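Local coordinates for protein beta-galactosidase (Bacteroides thetaiotaomicron, PDB 5MT2) that probably hydrolyses terminal beta-linked galactose from carbohydrate chains in a glycan-degrading gut bacterium, at residues A354-I359 against R373-E378. Numbering follows the deposited sequence.
Sequences AEQRGI and RFPKPE
Ala354 faces Pro377 and Gln356 faces Phe374 as two roughly antiparallel segments pass each other, their directions 161° apart, with CA atoms 6.1 Å apart at Ala354 and Pro377 and no backbone-to-backbone hydrogen bond between them. Gln356 and Phe374 carry the contact between them. Gln356 CB sits over the centre of the Phe374 ring, 3.7 Å from the centroid and almost on the ring normal, a CH-pi contact. CG of Gln356 lies beside the backbone N (chi1 -59°), and the extended chain beyond it carries the amide past the ring to the backbone of Pro375. There NE2 donates a bond of 2.8 Å to Pro375 O, which it meets from well above the carbonyl plane while the acceptor stays near the plane of the amide. The other end of the amide is also held: OE1 accepts from Asn352 ND2 and packs against Phe374 CB, 3.4 Å away. Phe374 turns an edge to the start of strand 357-363, its CZ 3.5 Å from Gly358 N, and Gly358 has no side chain to crowd CE1 of the ring. Were Phe374 replaced by an alanine, Gln356 CB would probably lose its aromatic partner and a gap would be likely to open beside the backbone of Arg357 and Gly358. Farther along, Ala354 CB meets Pro377 CB at 3.5 Å. The arrangement fits a five-bladed beta-propeller: the C-terminal tail folds back over the loop entering strand 357-363, in the closing blade, whose outermost strand, 45-51, comes from the N-terminal region as in Velcro closure.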
loop_
_atom_site.group_PDB
_atom_site.type_symbol
_atom_site.label_atom_id
_atom_site.label_comp_id
_atom_site.label_asym_id
_atom_site.label_seq_id
_atom_site.Cartn_x
_atom_site.Cartn_y
_atom_site.Cartn_z
ATOM N N ALA A 354 19.671 -9.968 2.265
ATOM C CA ALA A 354 19.367 -11.259 1.665
ATOM C C ALA A 354 18.067 -11.260 0.865
ATOM O O ALA A 354 17.714 -12.267 0.268
ATOM C CB ALA A 354 19.332 -12.347 2.730
ATOM N N GLU A 355 17.362 -10.126 0.877
ATOM C CA GLU A 355 16.104 -9.924 0.164
ATOM C C GLU A 355 14.977 -10.763 0.742
ATOM O O GLU A 355 13.973 -10.993 0.091
ATOM C CB GLU A 355 16.279 -10.079 -1.351
ATOM C CG GLU A 355 17.272 -9.026 -1.833
ATOM C CD GLU A 355 17.405 -8.881 -3.329
ATOM O OE1 GLU A 355 18.122 -7.949 -3.742
ATOM O OE2 GLU A 355 16.813 -9.663 -4.090
ATOM N N GLN A 356 15.120 -11.136 2.012
ATOM C CA GLN A 356 14.009 -11.700 2.762
ATOM C C GLN A 356 13.053 -10.540 3.022
ATOM O O GLN A 356 13.509 -9.429 3.240
ATOM C CB GLN A 356 14.461 -12.338 4.055
ATOM C CG GLN A 356 15.481 -13.453 3.846
ATOM C CD GLN A 356 16.026 -13.984 5.123
ATOM O OE1 GLN A 356 16.447 -13.227 5.985
ATOM N NE2 GLN A 356 15.977 -15.301 5.287
ATOM N N ARG A 357 11.755 -10.801 2.925
ATOM C CA ARG A 357 10.757 -9.757 2.843
ATOM C C ARG A 357 9.544 -10.153 3.675
ATOM O O ARG A 357 8.933 -11.209 3.431
ATOM C CB ARG A 357 10.346 -9.537 1.387
ATOM C CG ARG A 357 9.274 -8.478 1.201
ATOM C CD ARG A 357 8.993 -8.098 -0.234
ATOM N NE ARG A 357 10.133 -7.525 -0.961
ATOM C CZ ARG A 357 10.216 -6.294 -1.486
ATOM N NH1 ARG A 357 9.239 -5.408 -1.376
ATOM N NH2 ARG A 357 11.308 -5.930 -2.167
ATOM N N GLY A 358 9.202 -9.324 4.652
ATOM C CA GLY A 358 8.043 -9.531 5.499
ATOM C C GLY A 358 7.494 -8.223 6.006
ATOM O O GLY A 358 7.938 -7.154 5.607
ATOM N N ILE A 359 6.522 -8.312 6.909
ATOM C CA ILE A 359 5.840 -7.123 7.416
ATOM C C ILE A 359 6.224 -6.948 8.882
ATOM O O ILE A 359 6.144 -7.900 9.670
ATOM C CB ILE A 359 4.317 -7.242 7.233
ATOM C CG1 ILE A 359 3.995 -7.156 5.739
ATOM C CG2 ILE A 359 3.584 -6.154 8.027
ATOM C CD1 ILE A 359 2.590 -7.587 5.379
ATOM N N ARG A 373 11.045 -14.128 13.523
ATOM C CA ARG A 373 12.282 -13.946 12.789
ATOM C C ARG A 373 12.133 -14.481 11.382
ATOM O O ARG A 373 11.368 -15.414 11.140
ATOM C CB ARG A 373 13.425 -14.708 13.479
ATOM C CG ARG A 373 13.804 -14.142 14.844
ATOM C CD ARG A 373 14.396 -12.755 14.726
ATOM N NE ARG A 373 14.895 -12.236 15.978
ATOM C CZ ARG A 373 14.153 -11.745 16.972
ATOM N NH1 ARG A 373 12.816 -11.664 16.880
ATOM N NH2 ARG A 373 14.751 -11.312 18.073
ATOM N N PHE A 374 12.887 -13.915 10.450
ATOM C CA PHE A 374 13.101 -14.566 9.177
ATOM C C PHE A 374 13.850 -15.898 9.358
ATOM O O PHE A 374 14.599 -16.081 10.324
ATOM C CB PHE A 374 13.957 -13.688 8.262
ATOM C CG PHE A 374 13.243 -12.471 7.681
ATOM C CD1 PHE A 374 12.068 -12.577 6.962
ATOM C CD2 PHE A 374 13.846 -11.236 7.749
ATOM C CE1 PHE A 374 11.474 -11.459 6.405
ATOM C CE2 PHE A 374 13.256 -10.116 7.182
ATOM C CZ PHE A 374 12.070 -10.234 6.508
ATOM N N PRO A 375 13.690 -16.811 8.389
ATOM C CA PRO A 375 14.497 -18.005 8.443
ATOM C C PRO A 375 15.946 -17.655 8.108
ATOM O O PRO A 375 16.256 -16.506 7.775
ATOM C CB PRO A 375 13.890 -18.892 7.363
ATOM C CG PRO A 375 13.157 -17.990 6.440
ATOM C CD PRO A 375 12.765 -16.785 7.240
ATOM N N LYS A 376 16.837 -18.634 8.229
ATOM C CA LYS A 376 18.228 -18.386 7.847
ATOM C C LYS A 376 18.273 -18.046 6.358
ATOM O O LYS A 376 17.606 -18.700 5.571
ATOM C CB LYS A 376 19.113 -19.602 8.148
ATOM C CG LYS A 376 19.222 -19.955 9.628
ATOM C CD LYS A 376 19.900 -18.882 10.474
ATOM C CE LYS A 376 19.906 -19.305 11.935
ATOM N NZ LYS A 376 20.428 -18.233 12.827
ATOM N N PRO A 377 19.043 -17.007 5.978
ATOM C CA PRO A 377 19.175 -16.659 4.573
ATOM C C PRO A 377 20.030 -17.639 3.809
ATOM O O PRO A 377 20.876 -18.327 4.401
ATOM C CB PRO A 377 19.862 -15.284 4.591
ATOM C CG PRO A 377 20.536 -15.205 5.893
ATOM C CD PRO A 377 19.829 -16.111 6.852
ATOM N N GLU A 378 19.846 -17.670 2.499
ATOM C CA GLU A 378 20.765 -18.370 1.605
ATOM C C GLU A 378 22.066 -17.605 1.361
ATOM O O GLU A 378 22.138 -16.393 1.516
ATOM C CB GLU A 378 20.096 -18.687 0.276
ATOM C CG GLU A 378 18.879 -19.582 0.447
ATOM C CD GLU A 378 18.395 -20.249 -0.829
ATOM O OE1 GLU A 378 19.073 -20.165 -1.896
ATOM O OE2 GLU A 378 17.343 -20.897 -0.740
#